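Local coordinates for protein FOKI restriction endonuclease (Planomicrobium okeanokoites, PDB 2FOK) that recognises a specific DNA sequence and cuts the duplex outside it, as a metal-dependent type IIS restriction endonuclease, at residues A[120-123]-A[128-131]; A[56-59]-A[65-68]; A[87-92]-A[105-110]. One frame throughout, in Å; residues are numbered along the deposited sequence.

Contact 1. Residues A[120-123]-A[128-131]; sequences IEYI and SFVI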
loop_
_atom_site.group_PDB
_atom_site.type_symbol
_atom_site.label_atom_id
_atom_site.label_comp_id
_atom_site.label_asym_id
_atom_site.label_seq_id
_atom_site.Cartn_x
_atom_site.Cartn_y
_atom_site.Cartn_z
ATOM N N ILE A 120 19.478 -9.779 10.903
ATOM C CA ILE A 120 19.106 -11.134 11.286
ATOM C C ILE A 120 18.584 -11.784 10.009
ATOM O O ILE A 120 18.083 -11.100 9.118
ATOM C CB ILE A 120 18.012 -11.167 12.405
ATOM C CG1 ILE A 120 16.660 -10.709 11.863
ATOM C CG2 ILE A 120 18.445 -10.292 13.591
ATOM C CD1 ILE A 120 15.585 -10.558 12.953
ATOM N N GLU A 121 18.739 -13.097 9.896
ATOM C CA GLU A 121 18.279 -13.807 8.708
ATOM C C GLU A 121 17.213 -14.807 9.114
ATOM O O GLU A 121 17.247 -15.316 10.226
ATOM C CB GLU A 121 19.451 -14.531 8.035
ATOM C CG GLU A 121 20.118 -15.578 8.914
ATOM C CD GLU A 121 21.559 -15.877 8.501
ATOM O OE1 GLU A 121 22.065 -15.232 7.555
ATOM O OE2 GLU A 121 22.190 -16.762 9.123
ATOM N N TYR A 122 16.282 -15.081 8.202
ATOM C CA TYR A 122 15.170 -16.009 8.433
ATOM C C TYR A 122 15.432 -17.352 7.763
ATOM O O TYR A 122 15.782 -17.409 6.586
ATOM C CB TYR A 122 13.872 -15.412 7.866
ATOM C CG TYR A 122 12.642 -16.297 7.998
ATOM C CD1 TYR A 122 12.146 -16.639 9.252
ATOM C CD2 TYR A 122 11.975 -16.789 6.869
ATOM C CE1 TYR A 122 11.016 -17.444 9.395
ATOM C CE2 TYR A 122 10.832 -17.605 6.994
ATOM C CZ TYR A 122 10.360 -17.924 8.266
ATOM O OH TYR A 122 9.225 -18.697 8.439
ATOM N N ILE A 123 15.245 -18.432 8.515
ATOM C CA ILE A 123 15.446 -19.778 7.997
ATOM C C ILE A 123 14.091 -20.414 7.746
ATOM O O ILE A 123 13.458 -20.928 8.671
ATOM C CB ILE A 123 16.228 -20.665 8.993
ATOM C CG1 ILE A 123 17.663 -20.162 9.110
ATOM C CG2 ILE A 123 16.234 -22.118 8.515
ATOM C CD1 ILE A 123 17.902 -19.301 10.317
ATOM N N SER A 128 12.549 -19.809 11.919
ATOM C CA SER A 128 13.488 -19.232 12.874
ATOM C C SER A 128 14.435 -18.176 12.314
ATOM O O SER A 128 14.581 -18.032 11.106
ATOM C CB SER A 128 14.313 -20.360 13.502
ATOM O OG SER A 128 13.469 -21.307 14.123
ATOM N N PHE A 129 15.080 -17.444 13.218
ATOM C CA PHE A 129 16.034 -16.405 12.850
ATOM C C PHE A 129 17.344 -16.554 13.632
ATOM O O PHE A 129 17.378 -17.147 14.720
ATOM C CB PHE A 129 15.495 -14.995 13.164
ATOM C CG PHE A 129 14.152 -14.682 12.563
ATOM C CD1 PHE A 129 13.002 -15.303 13.028
ATOM C CD2 PHE A 129 14.033 -13.709 11.576
ATOM C CE1 PHE A 129 11.757 -14.964 12.534
ATOM C CE2 PHE A 129 12.786 -13.356 11.071
ATOM C CZ PHE A 129 11.643 -13.987 11.554
ATOM N N VAL A 130 18.410 -15.993 13.059
ATOM C CA VAL A 130 19.725 -15.953 13.685
ATOM C C VAL A 130 20.331 -14.609 13.272
ATOM O O VAL A 130 19.907 -14.005 12.297
ATOM C CB VAL A 130 20.669 -17.096 13.213
ATOM C CG1 VAL A 130 20.120 -18.450 13.651
ATOM C CG2 VAL A 130 20.852 -17.036 11.703
ATOM N N ILE A 131 21.306 -14.138 14.028
ATOM C CA ILE A 131 21.959 -12.878 13.725
ATOM C C ILE A 131 22.862 -13.116 12.513
ATOM O O ILE A 131 23.150 -14.266 12.173
ATOM C CB ILE A 131 22.789 -12.411 14.947
ATOM C CG1 ILE A 131 23.083 -10.918 14.853
ATOM C CG2 ILE A 131 24.080 -13.221 15.048
ATOM C CD1 ILE A 131 23.691 -10.323 16.136
#
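Tyr122 and Phe129 face each other as a non-hydrogen-bonded pair of the antiparallel hairpin 120-123/128-131, and their rings form the tight side of this contact. Tyr122 CD1 sits over one face of the Phe129 ring, displaced toward its rim and 3.5 Å from Phe129 CZ. The ring centroids are 5.0 Å apart with planes at 52°, an oblique pairing that is neither a stack nor edge-to-face. Phe129 projects on the same face as Tyr122, and its first torsion, with CG beside the backbone N (chi1 -54°), turns the ring under Tyr122 CD1 and toward Ile120 CD1, which comes to 3.8 Å from Phe129 CD2. Helix 104-116 covers this face, Leu111 meeting Phe129 and His115 touching both Ile120 and Tyr122; the Tyr122 hydroxyl is hydrogen-bonded to Asp127. An alanine in place of Phe129 would probably open a gap beneath Leu111 and leave Tyr122 CD1 and Ile120 CD1 without their common partner.

The other face is looser at Glu121, Ile123 and Val130, all partly exposed, while Ser128, its buried member, has OG bonded to Ser126 O. Here Ile123 CD1 approaches Val130 CG2 at 4.0 Å, the two side chains meeting at about a right angle. The Glu121 chain runs extended beyond CG and crosses Val130 obliquely, with Glu121 CG 3.2 Å from Val130 CG2.

Between the two faces run three backbone bonds: Glu121 N to Val130 O at 2.8 Å, Val130 N to Glu121 O at 3.1 Å, and Ile123 N to Ser128 O at 2.7 Å, the last almost straight (175° at the hydrogen). The hairpin is thus two-sided: main-chain bonds join the strands, and an aromatic and aliphatic face turns to the helix while a carboxylate stays at the more solvent-accessible side.

Contact 2. Residues A[56-59]-A[65-68]; sequences VAIM and IYTY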
loop_
_atom_site.group_PDB
_atom_site.type_symbol
_atom_site.label_atom_id
_atom_site.label_comp_id
_atom_site.label_asym_id
_atom_site.label_seq_id
_atom_site.Cartn_x
_atom_site.Cartn_y
_atom_site.Cartn_z
ATOM N N VAL A 56 14.284 -18.087 28.953
ATOM C CA VAL A 56 15.648 -17.832 29.412
ATOM C C VAL A 56 16.525 -18.999 28.962
ATOM O O VAL A 56 17.678 -18.815 28.576
ATOM C CB VAL A 56 15.741 -17.659 30.971
ATOM C CG1 VAL A 56 14.510 -16.925 31.502
ATOM C CG2 VAL A 56 15.905 -19.003 31.655
ATOM N N ALA A 57 15.953 -20.197 28.986
ATOM C CA ALA A 57 16.677 -21.387 28.573
ATOM C C ALA A 57 17.079 -21.228 27.121
ATOM O O ALA A 57 18.229 -21.472 26.761
ATOM C CB ALA A 57 15.791 -22.634 28.737
ATOM N N ILE A 58 16.125 -20.815 26.289
ATOM C CA ILE A 58 16.380 -20.637 24.866
ATOM C C ILE A 58 17.453 -19.577 24.646
ATOM O O ILE A 58 18.243 -19.675 23.708
ATOM C CB ILE A 58 15.074 -20.270 24.112
ATOM C CG1 ILE A 58 14.584 -21.487 23.327
ATOM C CG2 ILE A 58 15.296 -19.102 23.155
ATOM C CD1 ILE A 58 15.202 -21.613 21.950
ATOM N N MET A 59 17.488 -18.569 25.515
ATOM C CA MET A 59 18.483 -17.510 25.402
ATOM C C MET A 59 19.798 -17.993 25.973
ATOM O O MET A 59 20.832 -17.330 25.846
ATOM C CB MET A 59 18.024 -16.268 26.160
ATOM C CG MET A 59 16.766 -15.657 25.575
ATOM S SD MET A 59 16.545 -13.950 26.024
ATOM C CE MET A 59 18.128 -13.242 25.601
ATOM N N ILE A 65 19.358 -19.372 18.275
ATOM C CA ILE A 65 18.414 -19.385 17.180
ATOM C C ILE A 65 17.058 -19.287 17.871
ATOM O O ILE A 65 16.818 -19.971 18.868
ATOM C CB ILE A 65 18.538 -20.689 16.345
ATOM C CG1 ILE A 65 17.379 -20.784 15.340
ATOM C CG2 ILE A 65 18.576 -21.906 17.265
ATOM C CD1 ILE A 65 17.759 -21.423 14.010
ATOM N N TYR A 66 16.193 -18.405 17.376
ATOM C CA TYR A 66 14.868 -18.217 17.972
ATOM C C TYR A 66 13.790 -18.391 16.911
ATOM O O TYR A 66 13.959 -17.955 15.778
ATOM C CB TYR A 66 14.732 -16.810 18.585
ATOM C CG TYR A 66 15.804 -16.396 19.585
ATOM C CD1 TYR A 66 16.088 -17.172 20.711
ATOM C CD2 TYR A 66 16.510 -15.208 19.421
ATOM C CE1 TYR A 66 17.054 -16.769 21.651
ATOM C CE2 TYR A 66 17.475 -14.797 20.353
ATOM C CZ TYR A 66 17.738 -15.583 21.461
ATOM O OH TYR A 66 18.696 -15.180 22.368
ATOM N N THR A 67 12.681 -19.028 17.277
ATOM C CA THR A 67 11.579 -19.227 16.339
ATOM C C THR A 67 10.713 -17.985 16.375
ATOM O O THR A 67 10.793 -17.186 17.310
ATOM C CB THR A 67 10.684 -20.425 16.720
ATOM O OG1 THR A 67 9.993 -20.132 17.936
ATOM C CG2 THR A 67 11.507 -21.688 16.900
ATOM N N TYR A 68 9.876 -17.827 15.361
ATOM C CA TYR A 68 8.995 -16.671 15.287
ATOM C C TYR A 68 8.225 -16.490 16.590
ATOM O O TYR A 68 8.213 -15.403 17.164
ATOM C CB TYR A 68 8.007 -16.835 14.131
ATOM C CG TYR A 68 7.622 -15.532 13.470
ATOM C CD1 TYR A 68 6.709 -14.661 14.076
ATOM C CD2 TYR A 68 8.165 -15.170 12.238
ATOM C CE1 TYR A 68 6.346 -13.455 13.465
ATOM C CE2 TYR A 68 7.813 -13.971 11.618
ATOM C CZ TYR A 68 6.904 -13.119 12.238
ATOM O OH TYR A 68 6.563 -11.937 11.628
#
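In the first recognition subdomain, whose helix and strand order is consistent with a winged-helix fold, helix 49-60 packs on the short first strand 66-67 of the sheet by setting Ile58 and Met59 against Tyr66. The tightest meeting is at the ring edge: Ile58 CG2 lies near the plane of the Tyr66 ring, 3.2 Å from Tyr66 CD1 and 3.3 Å from Tyr66 CE1. The two side chains point past each other in opposite directions, the isoleucine reaching out toward the strand and the tyrosine reaching toward the helix. The other branch of Ile58 goes to the main chain, with Ile58 CD1 at 3.8 Å from Ile65 O.

Met59 crosses the hydroxyl end of the same ring obliquely. Its CG and its CE each stand 3.8 Å from Tyr66 OH, because the chain bends at its last torsion (chi3 51°) and brings the methyl back to the hydroxyl. Amid these apolar neighbours the hydroxyl is satisfied by a hydrogen bond to Val26 O, while Phe27 meets the Tyr66 ring edge-to-face. No hydrogen bond joins the two segments directly; instead the side-chain amide of Gln61, in the connecting turn, binds both Ile58 O and Ile65 O and so ties the end of the helix to the start of the strand.

Beyond Tyr66 the chain turns at once into helix 68-72. Thr67 is its N-cap, and Glu70 OE1 bonds back to Thr67 N, the reciprocal half expected of a capping box. A helix followed by a short strand that leads straight into the next helix, with the strand added to the edge of a hairpin, here through the backbone pairing of Tyr66 with Phe129, is the arrangement typical of winged-helix domains.

Contact 3. Residues A[87-92]-A[105-110]; sequences IIQATI and WSSDGF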
loop_
_atom_site.group_PDB
_atom_site.type_symbol
_atom_site.label_atom_id
_atom_site.label_comp_id
_atom_site.label_asym_id
_atom_site.label_seq_id
_atom_site.Cartn_x
_atom_site.Cartn_y
_atom_site.Cartn_z
ATOM N N ILE A 87 10.447 -12.831 24.013
ATOM C CA ILE A 87 11.713 -12.104 24.078
ATOM C C ILE A 87 11.623 -10.648 23.627
ATOM O O ILE A 87 11.907 -9.736 24.404
ATOM C CB ILE A 87 12.800 -12.794 23.223
ATOM C CG1 ILE A 87 12.977 -14.246 23.673
ATOM C CG2 ILE A 87 14.110 -12.030 23.335
ATOM C CD1 ILE A 87 13.874 -15.056 22.767
ATOM N N ILE A 88 11.235 -10.414 22.379
ATOM C CA ILE A 88 11.151 -9.036 21.909
ATOM C C ILE A 88 10.251 -8.227 22.836
ATOM O O ILE A 88 10.594 -7.117 23.236
ATOM C CB ILE A 88 10.619 -8.971 20.458
ATOM C CG1 ILE A 88 11.653 -9.613 19.514
ATOM C CG2 ILE A 88 10.345 -7.512 20.064
ATOM C CD1 ILE A 88 11.503 -9.264 18.050
ATOM N N GLN A 89 9.105 -8.799 23.182
ATOM C CA GLN A 89 8.155 -8.143 24.063
ATOM C C GLN A 89 8.857 -7.634 25.319
ATOM O O GLN A 89 8.705 -6.473 25.687
ATOM C CB GLN A 89 7.037 -9.116 24.455
ATOM C CG GLN A 89 5.857 -9.160 23.489
ATOM C CD GLN A 89 4.750 -10.095 23.960
ATOM O OE1 GLN A 89 4.416 -10.142 25.147
ATOM N NE2 GLN A 89 4.174 -10.840 23.026
ATOM N N ALA A 90 9.648 -8.501 25.950
ATOM C CA ALA A 90 10.354 -8.166 27.186
ATOM C C ALA A 90 11.616 -7.308 27.083
ATOM O O ALA A 90 12.032 -6.710 28.077
ATOM C CB ALA A 90 10.678 -9.448 27.956
ATOM N N THR A 91 12.247 -7.245 25.913
ATOM C CA THR A 91 13.463 -6.436 25.807
ATOM C C THR A 91 13.154 -4.987 25.478
ATOM O O THR A 91 14.029 -4.118 25.554
ATOM C CB THR A 91 14.470 -7.006 24.761
ATOM O OG1 THR A 91 14.423 -6.231 23.562
ATOM C CG2 THR A 91 14.165 -8.447 24.441
ATOM N N ILE A 92 11.900 -4.721 25.137
ATOM C CA ILE A 92 11.486 -3.367 24.804
ATOM C C ILE A 92 10.319 -2.914 25.679
ATOM O O ILE A 92 9.261 -3.544 25.684
ATOM C CB ILE A 92 11.055 -3.259 23.323
ATOM C CG1 ILE A 92 12.257 -3.484 22.392
ATOM C CG2 ILE A 92 10.387 -1.905 23.080
ATOM C CD1 ILE A 92 13.522 -2.737 22.786
ATOM N N TRP A 105 2.244 -6.830 18.350
ATOM C CA TRP A 105 2.139 -6.137 17.074
ATOM C C TRP A 105 3.387 -5.295 16.849
ATOM O O TRP A 105 3.976 -5.321 15.766
ATOM C CB TRP A 105 0.887 -5.258 17.045
ATOM C CG TRP A 105 -0.379 -6.036 16.845
ATOM C CD1 TRP A 105 -1.529 -5.932 17.573
ATOM C CD2 TRP A 105 -0.613 -7.065 15.874
ATOM N NE1 TRP A 105 -2.467 -6.832 17.119
ATOM C CE2 TRP A 105 -1.930 -7.540 16.077
ATOM C CE3 TRP A 105 0.162 -7.633 14.852
ATOM C CZ2 TRP A 105 -2.490 -8.556 15.295
ATOM C CZ3 TRP A 105 -0.393 -8.645 14.076
ATOM C CH2 TRP A 105 -1.710 -9.096 14.303
ATOM N N SER A 106 3.786 -4.547 17.870
ATOM C CA SER A 106 4.983 -3.715 17.776
ATOM C C SER A 106 6.237 -4.597 17.770
ATOM O O SER A 106 7.267 -4.234 17.199
ATOM C CB SER A 106 5.039 -2.740 18.953
ATOM O OG SER A 106 3.741 -2.497 19.467
ATOM N N SER A 107 6.149 -5.759 18.407
ATOM C CA SER A 107 7.274 -6.681 18.456
ATOM C C SER A 107 7.559 -7.125 17.023
ATOM O O SER A 107 8.707 -7.202 16.592
ATOM C CB SER A 107 6.925 -7.905 19.316
ATOM O OG SER A 107 6.859 -7.582 20.697
ATOM N N ASP A 108 6.486 -7.396 16.288
ATOM C CA ASP A 108 6.581 -7.835 14.907
ATOM C C ASP A 108 7.179 -6.774 13.985
ATOM O O ASP A 108 7.919 -7.102 13.068
ATOM C CB ASP A 108 5.198 -8.231 14.401
ATOM C CG ASP A 108 5.262 -9.176 13.235
ATOM O OD1 ASP A 108 5.747 -10.314 13.421
ATOM O OD2 ASP A 108 4.831 -8.782 12.131
ATOM N N GLY A 109 6.860 -5.503 14.215
ATOM C CA GLY A 109 7.418 -4.469 13.366
ATOM C C GLY A 109 8.931 -4.473 13.516
ATOM O O GLY A 109 9.667 -4.412 12.532
ATOM N N PHE A 110 9.384 -4.553 14.765
ATOM C CA PHE A 110 10.801 -4.577 15.105
ATOM C C PHE A 110 11.489 -5.803 14.507
ATOM O O PHE A 110 12.641 -5.732 14.093
ATOM C CB PHE A 110 10.968 -4.587 16.630
ATOM C CG PHE A 110 11.016 -3.216 17.249
ATOM C CD1 PHE A 110 12.038 -2.327 16.929
ATOM C CD2 PHE A 110 10.035 -2.812 18.147
ATOM C CE1 PHE A 110 12.082 -1.054 17.496
ATOM C CE2 PHE A 110 10.071 -1.548 18.713
ATOM C CZ PHE A 110 11.100 -0.664 18.386
#
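Ile88 and Ser107 form the near point of a helix-helix packing, between helices 87-91 and 104-116, inside a subdomain of the helix-turn-helix class. Their CA atoms are only 5.7 Å apart, a closeness permitted by the small serine. Ile88 CG2 rests 3.5 Å from Ser107 CB, and Ile88 CD1 reaches past it to 3.8 Å from Ser107 O. Beside it the aliphatic part of Gln89 adds a second touch. Farther along, where the chain leaves the helix, Ile92 CG2 comes to 4.4 Å from Phe110 CE2, a looser apolar contact obliquely placed on the ring. All five of these residues are buried, and no hydrogen bond passes between the segments.

The next shell fixes the polar groups. Ser107 OG, held beside its own backbone N (chi1 -71°), turns back along its helix to hydrogen-bond Asp103 O, so the hydroxyl is satisfied although it, like its CB, lies against Ile88 CG2. Asn19 of helix 17-24 touches both Ile92 and Phe110, and Leu71 of helix 68-72 covers Ile88. The amide of Gln89 is gripped at both ends, OE1 by Asp85 N and NE2 by Val72 O; the side chain runs extended beyond CG to reach them, and on its way Gln89 CG passes Ser107 OG at 3.4 Å.

In the fold
All three contacts lie in the first recognition subdomain, but at different depths: every touching residue of contact 3 is buried, whereas contacts 1 and 2 are partly open. Contacts 1 and 2 meet in one sheet, where Phe129 N lies 2.8 Å from Tyr66 O, a probable hydrogen bond. Contact 2 reaches contact 3 by Tyr68 OH to Asp108 OD1, probably hydrogen-bonded at 2.6 Å, and by Ile87 packing on Tyr66 and Met59. Contacts 1 and 3 do not touch, yet helix 104-116 directly precedes strand 120-123. Only contact 1 has hydrogen bonds between its segments; the two involving helices rely on side-chain packing, with polar groups such as Tyr66 OH and Ser107 OG bonded outside them.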